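Local atomic coordinates of siderophore-interacting protein (Aeromonas hydrophila, PDB entry 6K2L), a protein that carries FAD and probably acts in siderophore-iron metabolism, as related flavoproteins that reduce ferric siderophores to release their iron do. Residues R77-T82 with G105-R110; F99-D104 with R110-V115; Y139-D144 with E156-D161. The protein carries 1 engineered substitution. One frame throughout, in Å; residues are numbered along the deposited sequence.

Contact 1 of 3, residues R77-T82 with G105-R110; sequences RPIMRT and GGPASR. With FAD (flavin-adenine dinucleotide), chain C.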
loop_
_atom_site.group_PDB
_atom_site.type_symbol
_atom_site.label_atom_id
_atom_site.label_comp_id
_atom_site.label_asym_id
_atom_site.label_seq_id
_atom_site.Cartn_x
_atom_site.Cartn_y
_atom_site.Cartn_z
ATOM N N ARG A 77 20.148 10.666 -24.043
ATOM C CA ARG A 77 19.830 10.296 -22.672
ATOM C C ARG A 77 19.085 11.422 -21.955
ATOM O O ARG A 77 19.526 12.577 -21.994
ATOM C CB ARG A 77 21.131 9.974 -21.929
ATOM C CG ARG A 77 21.000 8.945 -20.789
ATOM C CD ARG A 77 22.087 9.147 -19.690
ATOM N NE ARG A 77 23.442 9.124 -20.257
ATOM C CZ ARG A 77 24.073 8.032 -20.702
ATOM N NH1 ARG A 77 23.489 6.831 -20.642
ATOM N NH2 ARG A 77 25.301 8.149 -21.209
ATOM N N PRO A 78 17.981 11.132 -21.283
ATOM C CA PRO A 78 17.278 12.168 -20.528
ATOM C C PRO A 78 17.996 12.492 -19.220
ATOM O O PRO A 78 18.836 11.738 -18.726
ATOM C CB PRO A 78 15.901 11.537 -20.274
ATOM C CG PRO A 78 16.148 10.105 -20.273
ATOM C CD PRO A 78 17.278 9.841 -21.247
ATOM N N ILE A 79 17.658 13.654 -18.666
ATOM C CA ILE A 79 18.043 13.985 -17.300
ATOM C C ILE A 79 17.181 13.168 -16.352
ATOM O O ILE A 79 15.993 12.937 -16.611
ATOM C CB ILE A 79 17.889 15.494 -17.039
ATOM C CG1 ILE A 79 18.654 16.286 -18.101
ATOM C CG2 ILE A 79 18.387 15.866 -15.653
ATOM C CD1 ILE A 79 18.193 17.716 -18.181
ATOM N N MET A 80 17.779 12.675 -15.274
ATOM C CA MET A 80 17.070 11.805 -14.351
ATOM C C MET A 80 16.934 12.491 -13.004
ATOM O O MET A 80 17.855 13.184 -12.554
ATOM C CB MET A 80 17.801 10.487 -14.196
ATOM C CG MET A 80 18.274 9.970 -15.530
ATOM S SD MET A 80 17.101 8.764 -16.138
ATOM C CE MET A 80 17.691 7.375 -15.166
ATOM N N ARG A 81 15.762 12.326 -12.388
ATOM C CA ARG A 81 15.578 12.705 -10.994
ATOM C C ARG A 81 14.912 11.553 -10.268
ATOM O O ARG A 81 14.110 10.827 -10.852
ATOM C CB ARG A 81 14.716 13.969 -10.835
ATOM C CG ARG A 81 15.334 15.240 -11.426
ATOM C CD ARG A 81 16.508 15.684 -10.632
ATOM N NE ARG A 81 17.052 16.981 -11.033
ATOM C CZ ARG A 81 18.082 17.136 -11.872
ATOM N NH1 ARG A 81 18.636 16.073 -12.422
ATOM N NH2 ARG A 81 18.570 18.343 -12.136
ATOM N N THR A 82 15.206 11.416 -8.976
ATOM C CA THR A 82 14.579 10.393 -8.151
ATOM C C THR A 82 13.342 10.945 -7.455
ATOM O O THR A 82 13.381 12.037 -6.883
ATOM C CB THR A 82 15.556 9.861 -7.113
ATOM O OG1 THR A 82 16.716 9.382 -7.792
ATOM C CG2 THR A 82 14.908 8.692 -6.342
ATOM N N GLY A 105 15.122 26.405 -9.250
ATOM C CA GLY A 105 15.342 25.903 -10.603
ATOM C C GLY A 105 15.702 24.427 -10.672
ATOM O O GLY A 105 15.825 23.730 -9.661
ATOM N N GLY A 106 15.877 23.935 -11.905
ATOM C CA GLY A 106 16.099 22.517 -12.159
ATOM C C GLY A 106 14.982 21.936 -13.004
ATOM O O GLY A 106 13.859 22.458 -13.007
ATOM N N PRO A 107 15.260 20.861 -13.752
ATOM C CA PRO A 107 14.228 20.329 -14.665
ATOM C C PRO A 107 12.983 19.812 -13.968
ATOM O O PRO A 107 11.882 20.018 -14.482
ATOM C CB PRO A 107 14.962 19.200 -15.408
ATOM C CG PRO A 107 16.063 18.787 -14.485
ATOM C CD PRO A 107 16.498 20.060 -13.800
ATOM N N ALA A 108 13.105 19.113 -12.834
ATOM C CA ALA A 108 11.896 18.609 -12.175
ATOM C C ALA A 108 11.054 19.746 -11.603
ATOM O O ALA A 108 9.821 19.697 -11.675
ATOM C CB ALA A 108 12.250 17.610 -11.067
ATOM N N SER A 109 11.703 20.772 -11.042
ATOM C CA SER A 109 10.976 21.955 -10.588
ATOM C C SER A 109 10.221 22.607 -11.729
ATOM O O SER A 109 9.079 23.042 -11.542
ATOM C CB SER A 109 11.929 22.974 -9.961
ATOM O OG SER A 109 11.198 24.082 -9.458
ATOM N N ARG A 110 10.831 22.678 -12.921
ATOM C CA ARG A 110 10.130 23.253 -14.057
ATOM C C ARG A 110 8.950 22.400 -14.467
ATOM O O ARG A 110 7.856 22.923 -14.717
ATOM C CB ARG A 110 11.071 23.433 -15.245
ATOM C CG ARG A 110 10.322 23.766 -16.537
ATOM C CD ARG A 110 11.213 23.573 -17.758
ATOM N NE ARG A 110 12.217 24.630 -17.898
ATOM C CZ ARG A 110 13.133 24.655 -18.861
ATOM N NH1 ARG A 110 13.154 23.668 -19.751
ATOM N NH2 ARG A 110 14.014 25.659 -18.939
HETATM P PA FAD C . 17.721 20.308 -8.971
HETATM O O1A FAD C . 17.924 20.604 -10.423
HETATM O O2A FAD C . 18.236 18.947 -8.485
HETATM O O5B FAD C . 18.430 21.362 -7.962
HETATM C C5B FAD C . 18.312 22.789 -8.149
HETATM C C4B FAD C . 18.559 23.554 -6.865
HETATM O O4B FAD C . 17.378 23.524 -6.032
HETATM C C3B FAD C . 19.702 23.078 -5.972
HETATM O O3B FAD C . 20.331 24.195 -5.346
HETATM C C2B FAD C . 18.988 22.173 -4.959
HETATM O O2B FAD C . 19.626 22.067 -3.688
HETATM C C1B FAD C . 17.652 22.890 -4.792
HETATM N N9A FAD C . 16.555 21.990 -4.537
HETATM C C8A FAD C . 16.335 20.771 -5.128
HETATM N N7A FAD C . 15.233 20.177 -4.734
HETATM C C5A FAD C . 14.686 21.077 -3.829
HETATM C C6A FAD C . 13.511 21.044 -3.056
HETATM N N6A FAD C . 12.628 20.045 -3.102
HETATM N N1A FAD C . 13.264 22.102 -2.241
HETATM C C2A FAD C . 14.143 23.108 -2.210
HETATM N N3A FAD C . 15.279 23.251 -2.905
HETATM C C4A FAD C . 15.490 22.199 -3.702
HETATM N N1 FAD C . 11.613 15.120 -4.064
HETATM C C2 FAD C . 10.282 15.412 -4.154
HETATM O O2 FAD C . 9.878 16.563 -4.337
HETATM N N3 FAD C . 9.342 14.402 -4.024
HETATM C C4 FAD C . 9.608 13.072 -3.806
HETATM O O4 FAD C . 8.684 12.263 -3.716
HETATM C C4X FAD C . 11.025 12.765 -3.727
HETATM N N5 FAD C . 11.381 11.500 -3.527
HETATM C C5X FAD C . 12.721 11.217 -3.444
HETATM C C6 FAD C . 13.108 9.904 -3.211
HETATM C C7 FAD C . 14.453 9.561 -3.092
HETATM C C7M FAD C . 14.827 8.118 -2.864
HETATM C C8 FAD C . 15.438 10.556 -3.245
HETATM C C8M FAD C . 16.907 10.220 -3.170
HETATM C C9 FAD C . 15.052 11.869 -3.495
HETATM C C9A FAD C . 13.709 12.209 -3.585
HETATM N N10 FAD C . 13.295 13.540 -3.796
HETATM C C10 FAD C . 11.953 13.858 -3.860
HETATM C "C1'" FAD C . 14.292 14.620 -3.914
HETATM C "C2'" FAD C . 14.434 15.200 -5.323
HETATM O "O2'" FAD C . 15.087 14.285 -6.208
HETATM C "C3'" FAD C . 15.244 16.496 -5.232
HETATM O "O3'" FAD C . 14.421 17.498 -4.639
HETATM C "C4'" FAD C . 15.775 17.011 -6.568
HETATM O "O4'" FAD C . 16.928 17.820 -6.318
HETATM C "C5'" FAD C . 14.714 17.780 -7.326
HETATM O "O5'" FAD C . 15.208 18.093 -8.642
HETATM P P FAD C . 15.006 19.523 -9.278
HETATM O O1P FAD C . 15.297 19.357 -10.775
HETATM O O2P FAD C . 13.701 20.098 -8.957
HETATM O O3P FAD C . 16.173 20.390 -8.612
#
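The diphosphate site of the FAD-binding barrel is built where a strand arginine meets the start of a helix: beside the cofactor, the side chain of Arg-81, on strand 79-89, runs roughly perpendicular to that of Pro-107, the first residue of helix 107-114. Pro-107 lies over one face of the guanidinium, displaced toward its rim, with CG 3.7 Å from Arg-81 CZ. A bend at chi2 (-70°) turns the arginine along the diphosphate, while its CG keeps Ala-108 CB at 3.9 Å. Arg-81 NE then donates to FAD O1P at 3.0 Å, and NH2 to FAD O1A at 2.9 Å with an angle of 159°, so one guanidinium spans both phosphates. NH1 turns back to Met-80 O and forms a salt bridge with Glu-256, which helps to fix the rotation of the group. From the helix side, Ala-108 N gives FAD O1P a second bond of 3.0 Å, and Ser-109 N reaches FAD O2P weakly. Gly-106, at the N-cap and without a side chain, lets its CA come within 3.2 Å of FAD O1A. Farther along, Ile-79 CG2 rests on Pro-107 CG at 3.9 Å. Pro-107 helps to keep the guanidinium plane in place beside the phosphates, where arginine charge, helix amides and probably the helix dipole would offset part of the negative charge.

Contact 2 of 3, residues F99-D104 with R110-V115; sequences FALHGD and RFANEV. With FAD (flavin-adenine dinucleotide), chain C.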
loop_
_atom_site.group_PDB
_atom_site.type_symbol
_atom_site.label_atom_id
_atom_site.label_comp_id
_atom_site.label_asym_id
_atom_site.label_seq_id
_atom_site.Cartn_x
_atom_site.Cartn_y
_atom_site.Cartn_z
ATOM N N PHE A 99 5.324 16.557 -5.655
ATOM C CA PHE A 99 6.480 17.425 -5.890
ATOM C C PHE A 99 6.591 18.493 -4.801
ATOM O O PHE A 99 5.642 19.259 -4.586
ATOM C CB PHE A 99 6.354 18.096 -7.269
ATOM C CG PHE A 99 6.696 17.188 -8.409
ATOM C CD1 PHE A 99 5.801 16.197 -8.826
ATOM C CD2 PHE A 99 7.924 17.288 -9.052
ATOM C CE1 PHE A 99 6.130 15.329 -9.859
ATOM C CE2 PHE A 99 8.251 16.424 -10.094
ATOM C CZ PHE A 99 7.354 15.454 -10.496
ATOM N N ALA A 100 7.747 18.558 -4.127
ATOM C CA ALA A 100 8.029 19.650 -3.184
ATOM C C ALA A 100 8.392 20.898 -3.987
ATOM O O ALA A 100 9.511 21.025 -4.480
ATOM C CB ALA A 100 9.147 19.278 -2.211
ATOM N N LEU A 101 7.438 21.822 -4.121
ATOM C CA LEU A 101 7.628 23.047 -4.908
ATOM C C LEU A 101 8.730 23.924 -4.314
ATOM O O LEU A 101 8.863 24.039 -3.091
ATOM C CB LEU A 101 6.307 23.836 -4.984
ATOM C CG LEU A 101 5.114 23.247 -5.770
ATOM C CD1 LEU A 101 3.973 24.244 -5.922
ATOM C CD2 LEU A 101 5.533 22.679 -7.148
ATOM N N HIS A 102 9.540 24.521 -5.192
ATOM C CA HIS A 102 10.589 25.468 -4.805
ATOM C C HIS A 102 10.874 26.374 -5.998
ATOM O O HIS A 102 10.302 26.213 -7.084
ATOM C CB HIS A 102 11.876 24.760 -4.327
ATOM C CG HIS A 102 12.545 23.932 -5.388
ATOM N ND1 HIS A 102 13.636 24.374 -6.107
ATOM C CD2 HIS A 102 12.264 22.691 -5.857
ATOM C CE1 HIS A 102 14.001 23.442 -6.970
ATOM N NE2 HIS A 102 13.193 22.404 -6.830
ATOM N N GLY A 103 11.775 27.331 -5.789
ATOM C CA GLY A 103 12.123 28.262 -6.846
ATOM C C GLY A 103 13.610 28.386 -7.120
ATOM O O GLY A 103 14.064 29.417 -7.619
ATOM N N ASP A 104 14.376 27.355 -6.800
ATOM C CA ASP A 104 15.808 27.329 -7.072
ATOM C C ASP A 104 16.137 26.701 -8.423
ATOM O O ASP A 104 17.315 26.471 -8.710
ATOM C CB ASP A 104 16.559 26.592 -5.939
ATOM C CG ASP A 104 16.389 27.280 -4.570
ATOM O OD1 ASP A 104 15.883 26.638 -3.606
ATOM O OD2 ASP A 104 16.759 28.476 -4.462
ATOM N N ARG A 110 10.831 22.678 -12.921
ATOM C CA ARG A 110 10.130 23.253 -14.057
ATOM C C ARG A 110 8.950 22.400 -14.467
ATOM O O ARG A 110 7.856 22.923 -14.717
ATOM C CB ARG A 110 11.071 23.433 -15.245
ATOM C CG ARG A 110 10.322 23.766 -16.537
ATOM C CD ARG A 110 11.213 23.573 -17.758
ATOM N NE ARG A 110 12.217 24.630 -17.898
ATOM C CZ ARG A 110 13.133 24.655 -18.861
ATOM N NH1 ARG A 110 13.154 23.668 -19.751
ATOM N NH2 ARG A 110 14.014 25.659 -18.939
ATOM N N PHE A 111 9.138 21.093 -14.521
ATOM C CA PHE A 111 8.000 20.253 -14.852
ATOM C C PHE A 111 6.858 20.458 -13.855
ATOM O O PHE A 111 5.699 20.612 -14.261
ATOM C CB PHE A 111 8.421 18.788 -14.902
ATOM C CG PHE A 111 7.270 17.859 -14.995
ATOM C CD1 PHE A 111 6.654 17.612 -16.219
ATOM C CD2 PHE A 111 6.773 17.256 -13.854
ATOM C CE1 PHE A 111 5.570 16.754 -16.298
ATOM C CE2 PHE A 111 5.698 16.401 -13.933
ATOM C CZ PHE A 111 5.094 16.147 -15.157
ATOM N N ALA A 112 7.168 20.488 -12.546
ATOM C CA ALA A 112 6.114 20.635 -11.541
ATOM C C ALA A 112 5.454 22.019 -11.575
ATOM O O ALA A 112 4.231 22.126 -11.431
ATOM C CB ALA A 112 6.671 20.341 -10.158
ATOM N N ASN A 113 6.231 23.082 -11.786
ATOM C CA ASN A 113 5.651 24.420 -11.840
ATOM C C ASN A 113 4.768 24.600 -13.070
ATOM O O ASN A 113 3.626 25.072 -12.962
ATOM C CB ASN A 113 6.756 25.469 -11.804
ATOM C CG ASN A 113 7.557 25.391 -10.531
ATOM O OD1 ASN A 113 7.172 24.676 -9.602
ATOM N ND2 ASN A 113 8.682 26.103 -10.471
ATOM N N GLU A 114 5.255 24.201 -14.242
ATOM C CA GLU A 114 4.485 24.464 -15.448
ATOM C C GLU A 114 3.376 23.454 -15.687
ATOM O O GLU A 114 2.582 23.644 -16.620
ATOM C CB GLU A 114 5.412 24.498 -16.650
ATOM C CG GLU A 114 6.323 25.697 -16.652
ATOM C CD GLU A 114 7.383 25.595 -17.740
ATOM O OE1 GLU A 114 7.209 24.735 -18.649
ATOM O OE2 GLU A 114 8.357 26.391 -17.718
ATOM N N VAL A 115 3.273 22.427 -14.845
ATOM C CA VAL A 115 2.514 21.234 -15.196
ATOM C C VAL A 115 1.087 21.597 -15.576
ATOM O O VAL A 115 0.433 22.420 -14.927
ATOM C CB VAL A 115 2.563 20.207 -14.045
ATOM C CG1 VAL A 115 1.739 20.663 -12.823
ATOM C CG2 VAL A 115 2.075 18.847 -14.538
HETATM P PA FAD C . 17.721 20.308 -8.971
HETATM O O1A FAD C . 17.924 20.604 -10.423
HETATM O O2A FAD C . 18.236 18.947 -8.485
HETATM O O5B FAD C . 18.430 21.362 -7.962
HETATM C C5B FAD C . 18.312 22.789 -8.149
HETATM C C4B FAD C . 18.559 23.554 -6.865
HETATM O O4B FAD C . 17.378 23.524 -6.032
HETATM C C3B FAD C . 19.702 23.078 -5.972
HETATM O O3B FAD C . 20.331 24.195 -5.346
HETATM C C2B FAD C . 18.988 22.173 -4.959
HETATM O O2B FAD C . 19.626 22.067 -3.688
HETATM C C1B FAD C . 17.652 22.890 -4.792
HETATM N N9A FAD C . 16.555 21.990 -4.537
HETATM C C8A FAD C . 16.335 20.771 -5.128
HETATM N N7A FAD C . 15.233 20.177 -4.734
HETATM C C5A FAD C . 14.686 21.077 -3.829
HETATM C C6A FAD C . 13.511 21.044 -3.056
HETATM N N6A FAD C . 12.628 20.045 -3.102
HETATM N N1A FAD C . 13.264 22.102 -2.241
HETATM C C2A FAD C . 14.143 23.108 -2.210
HETATM N N3A FAD C . 15.279 23.251 -2.905
HETATM C C4A FAD C . 15.490 22.199 -3.702
HETATM N N1 FAD C . 11.613 15.120 -4.064
HETATM C C2 FAD C . 10.282 15.412 -4.154
HETATM O O2 FAD C . 9.878 16.563 -4.337
HETATM N N3 FAD C . 9.342 14.402 -4.024
HETATM C C4 FAD C . 9.608 13.072 -3.806
HETATM O O4 FAD C . 8.684 12.263 -3.716
HETATM C C4X FAD C . 11.025 12.765 -3.727
HETATM N N5 FAD C . 11.381 11.500 -3.527
HETATM C C5X FAD C . 12.721 11.217 -3.444
HETATM C C6 FAD C . 13.108 9.904 -3.211
HETATM C C7 FAD C . 14.453 9.561 -3.092
HETATM C C7M FAD C . 14.827 8.118 -2.864
HETATM C C8 FAD C . 15.438 10.556 -3.245
HETATM C C8M FAD C . 16.907 10.220 -3.170
HETATM C C9 FAD C . 15.052 11.869 -3.495
HETATM C C9A FAD C . 13.709 12.209 -3.585
HETATM N N10 FAD C . 13.295 13.540 -3.796
HETATM C C10 FAD C . 11.953 13.858 -3.860
HETATM C "C1'" FAD C . 14.292 14.620 -3.914
HETATM C "C2'" FAD C . 14.434 15.200 -5.323
HETATM O "O2'" FAD C . 15.087 14.285 -6.208
HETATM C "C3'" FAD C . 15.244 16.496 -5.232
HETATM O "O3'" FAD C . 14.421 17.498 -4.639
HETATM C "C4'" FAD C . 15.775 17.011 -6.568
HETATM O "O4'" FAD C . 16.928 17.820 -6.318
HETATM C "C5'" FAD C . 14.714 17.780 -7.326
HETATM O "O5'" FAD C . 15.208 18.093 -8.642
HETATM P P FAD C . 15.006 19.523 -9.278
HETATM O O1P FAD C . 15.297 19.357 -10.775
HETATM O O2P FAD C . 13.701 20.098 -8.957
HETATM O O3P FAD C . 16.173 20.390 -8.612
HETATM O O HOH W 1 9.317 23.270 -8.043
#
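Different first torsions bring two phenylalanines together: Phe-99 holds CG anti to its carbonyl carbon (chi1 -77°), whereas Phe-111 has CG anti to the backbone N (170°) and swings its ring toward the strand. The two rings meet obliquely, planes at 50°, with Phe-99 CZ 3.9 Å from Phe-111 CD2. Ala-112 CB packs against the root of the Phe-99 ring, 3.5 Å from Phe-99 CD2. Leu-101 and Asn-113 run antiparallel alongside each other, and Leu-101 CD2 comes 3.6 Å from Asn-113 OD1. Asn-113 OD1 also accepts a hydrogen bond from a water oxygen 3.0 Å away; this water accepts from His-102 N and so joins helix to loop. In this protein the His-102 ring lies over the FAD adenine; its NE2 donates to FAD O2P at 3.2 Å, and His-102 ND1 accepts from Asp-104 N at 3.1 Å. Bonds at both nitrogens help to set the rotation of the ring. On the strand, Ala-100 N gives FAD O2 a nearly straight bond of 2.9 Å. A helix between the fifth and sixth barrel strands, 94-100 and 120-123, with its N-terminus at the diphosphate, is found likewise in the FAD domain of the ferredoxin-reductase fold.

Contact 3 of 3, residues Y139-D144 with E156-D161; sequences YYMVGD and EVMPAD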
loop_
_atom_site.group_PDB
_atom_site.type_symbol
_atom_site.label_atom_id
_atom_site.label_comp_id
_atom_site.label_asym_id
_atom_site.label_seq_id
_atom_site.Cartn_x
_atom_site.Cartn_y
_atom_site.Cartn_z
ATOM N N TYR A 139 8.818 2.931 15.328
ATOM C CA TYR A 139 9.184 3.618 14.090
ATOM C C TYR A 139 9.652 5.037 14.399
ATOM O O TYR A 139 8.937 5.811 15.045
ATOM C CB TYR A 139 8.008 3.673 13.124
ATOM C CG TYR A 139 7.635 2.358 12.522
ATOM C CD1 TYR A 139 8.377 1.812 11.483
ATOM C CD2 TYR A 139 6.515 1.666 12.980
ATOM C CE1 TYR A 139 8.026 0.604 10.926
ATOM C CE2 TYR A 139 6.144 0.442 12.446
ATOM C CZ TYR A 139 6.897 -0.089 11.414
ATOM O OH TYR A 139 6.511 -1.299 10.856
ATOM N N TYR A 140 10.832 5.393 13.918
ATOM C CA TYR A 140 11.402 6.712 14.179
ATOM C C TYR A 140 11.832 7.306 12.854
ATOM O O TYR A 140 12.801 6.828 12.252
ATOM C CB TYR A 140 12.590 6.626 15.132
ATOM C CG TYR A 140 12.266 5.922 16.412
ATOM C CD1 TYR A 140 11.574 6.569 17.429
ATOM C CD2 TYR A 140 12.625 4.596 16.595
ATOM C CE1 TYR A 140 11.273 5.910 18.620
ATOM C CE2 TYR A 140 12.332 3.939 17.755
ATOM C CZ TYR A 140 11.651 4.584 18.761
ATOM O OH TYR A 140 11.383 3.873 19.897
ATOM N N MET A 141 11.154 8.377 12.431
ATOM C CA MET A 141 11.216 8.832 11.056
ATOM C C MET A 141 11.461 10.341 11.064
ATOM O O MET A 141 10.827 11.066 11.832
ATOM C CB MET A 141 9.900 8.474 10.364
ATOM C CG MET A 141 9.662 6.935 10.187
ATOM S SD MET A 141 8.289 6.679 9.056
ATOM C CE MET A 141 7.422 5.239 9.784
ATOM N N VAL A 142 12.369 10.830 10.220
ATOM C CA VAL A 142 12.597 12.266 10.077
ATOM C C VAL A 142 12.633 12.585 8.591
ATOM O O VAL A 142 13.096 11.768 7.784
ATOM C CB VAL A 142 13.895 12.733 10.795
ATOM C CG1 VAL A 142 14.207 14.166 10.479
ATOM C CG2 VAL A 142 13.798 12.564 12.328
ATOM N N GLY A 143 12.097 13.748 8.219
ATOM C CA GLY A 143 12.238 14.192 6.842
ATOM C C GLY A 143 11.777 15.624 6.657
ATOM O O GLY A 143 11.419 16.322 7.612
ATOM N N ASP A 144 11.801 16.058 5.396
ATOM C CA ASP A 144 11.297 17.359 5.001
ATOM C C ASP A 144 10.233 17.114 3.941
ATOM O O ASP A 144 9.815 15.968 3.743
ATOM C CB ASP A 144 12.445 18.277 4.535
ATOM C CG ASP A 144 13.227 17.720 3.308
ATOM O OD1 ASP A 144 12.654 16.981 2.470
ATOM O OD2 ASP A 144 14.427 18.051 3.162
ATOM N N GLU A 156 0.311 5.342 5.978
ATOM C CA GLU A 156 -1.038 4.785 5.867
ATOM C C GLU A 156 -1.075 3.248 5.741
ATOM O O GLU A 156 -2.169 2.684 5.587
ATOM C CB GLU A 156 -1.810 5.447 4.728
ATOM C CG GLU A 156 -1.204 5.347 3.368
ATOM C CD GLU A 156 -1.656 6.496 2.440
ATOM O OE1 GLU A 156 -2.296 7.477 2.918
ATOM O OE2 GLU A 156 -1.369 6.408 1.221
ATOM N N VAL A 157 0.042 2.533 5.853
ATOM C CA VAL A 157 -0.040 1.079 5.934
ATOM C C VAL A 157 0.644 0.542 7.195
ATOM O O VAL A 157 0.996 -0.630 7.261
ATOM C CB VAL A 157 0.530 0.422 4.666
ATOM C CG1 VAL A 157 -0.153 0.971 3.440
ATOM C CG2 VAL A 157 2.013 0.635 4.604
ATOM N N MET A 158 0.866 1.401 8.186
ATOM C CA MET A 158 1.352 0.991 9.501
ATOM C C MET A 158 0.215 0.375 10.322
ATOM O O MET A 158 -0.916 0.869 10.288
ATOM C CB MET A 158 1.921 2.188 10.273
ATOM C CG MET A 158 3.263 2.742 9.832
ATOM S SD MET A 158 3.979 3.875 11.053
ATOM C CE MET A 158 2.817 5.148 11.024
ATOM N N PRO A 159 0.497 -0.685 11.086
ATOM C CA PRO A 159 -0.545 -1.282 11.936
ATOM C C PRO A 159 -0.983 -0.326 13.028
ATOM O O PRO A 159 -0.219 0.521 13.490
ATOM C CB PRO A 159 0.143 -2.508 12.541
ATOM C CG PRO A 159 1.263 -2.801 11.603
ATOM C CD PRO A 159 1.741 -1.467 11.115
ATOM N N ALA A 160 -2.224 -0.510 13.469
ATOM C CA ALA A 160 -2.837 0.419 14.406
ATOM C C ALA A 160 -2.106 0.475 15.740
ATOM O O ALA A 160 -2.187 1.493 16.439
ATOM C CB ALA A 160 -4.299 0.042 14.603
ATOM N N ASP A 161 -1.365 -0.580 16.099
ATOM C CA ASP A 161 -0.590 -0.590 17.339
ATOM C C ASP A 161 0.887 -0.208 17.155
ATOM O O ASP A 161 1.659 -0.292 18.123
ATOM C CB ASP A 161 -0.673 -1.965 18.010
ATOM C CG ASP A 161 -0.207 -3.090 17.093
ATOM O OD1 ASP A 161 -0.066 -2.846 15.866
ATOM O OD2 ASP A 161 -0.001 -4.224 17.591
#
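The Tyr-139 ring is approached obliquely by the sulfur of Met-158: SD lies 4.4 Å from the ring centroid and 30° off its normal, a Met-aromatic contact. The nearest ring atom is Tyr-139 CD2, 3.9 Å from Met-158 SD. At the far end of the ring, the hydroxyl of Tyr-139 is hydrogen-bonded to Gln-134 O, which helps to set the position of the ring. The same sulfur also touches Met-141, whose CE stands 3.9 Å from Met-158 SD, so a single thioether bridges two residues that alternate along the strand and point to the same side of the sheet. Met-158 holds CG anti to its carbonyl carbon (chi1 -73°), and an extended chi2 (-167°) carries SD on to the ring and to Met-141 CE. Met-158 runs antiparallel to each of the two strand side chains. No hydrogen bond links the two segments, and the three touching residues are all buried; Pro-182 packs on Met-158 as well. The loop 156-161 follows helix 148-155 and leads into strand 163-170, the parallel neighbour of strand 138-144. Met-158 packs this connection onto the first strand of a beta-alpha-beta crossover, as in the parallel-sheet domain of the ferredoxin-reductase fold.

How the contacts relate
The three contacts illustrate the division of a flavoprotein into two domains. Contacts 1 and 2 sit together in the antiparallel barrel, their centres 10 Å apart, with their segments alternating along the chain. They share Arg-110 and helix 107-114, which packs against segments of the neighbouring strands 79-89 and 94-100, and both touch FAD; helix and strands together line the cofactor site. Contact 3 comes later in the chain, in the five-stranded parallel sheet of the second domain, on the opposite side of the chain's centre, with its own centre 29 Å from that of contact 1 and 27 Å from that of contact 2. Its Met-141 side chain, about 14 Å from FAD, lies away from the cofactor.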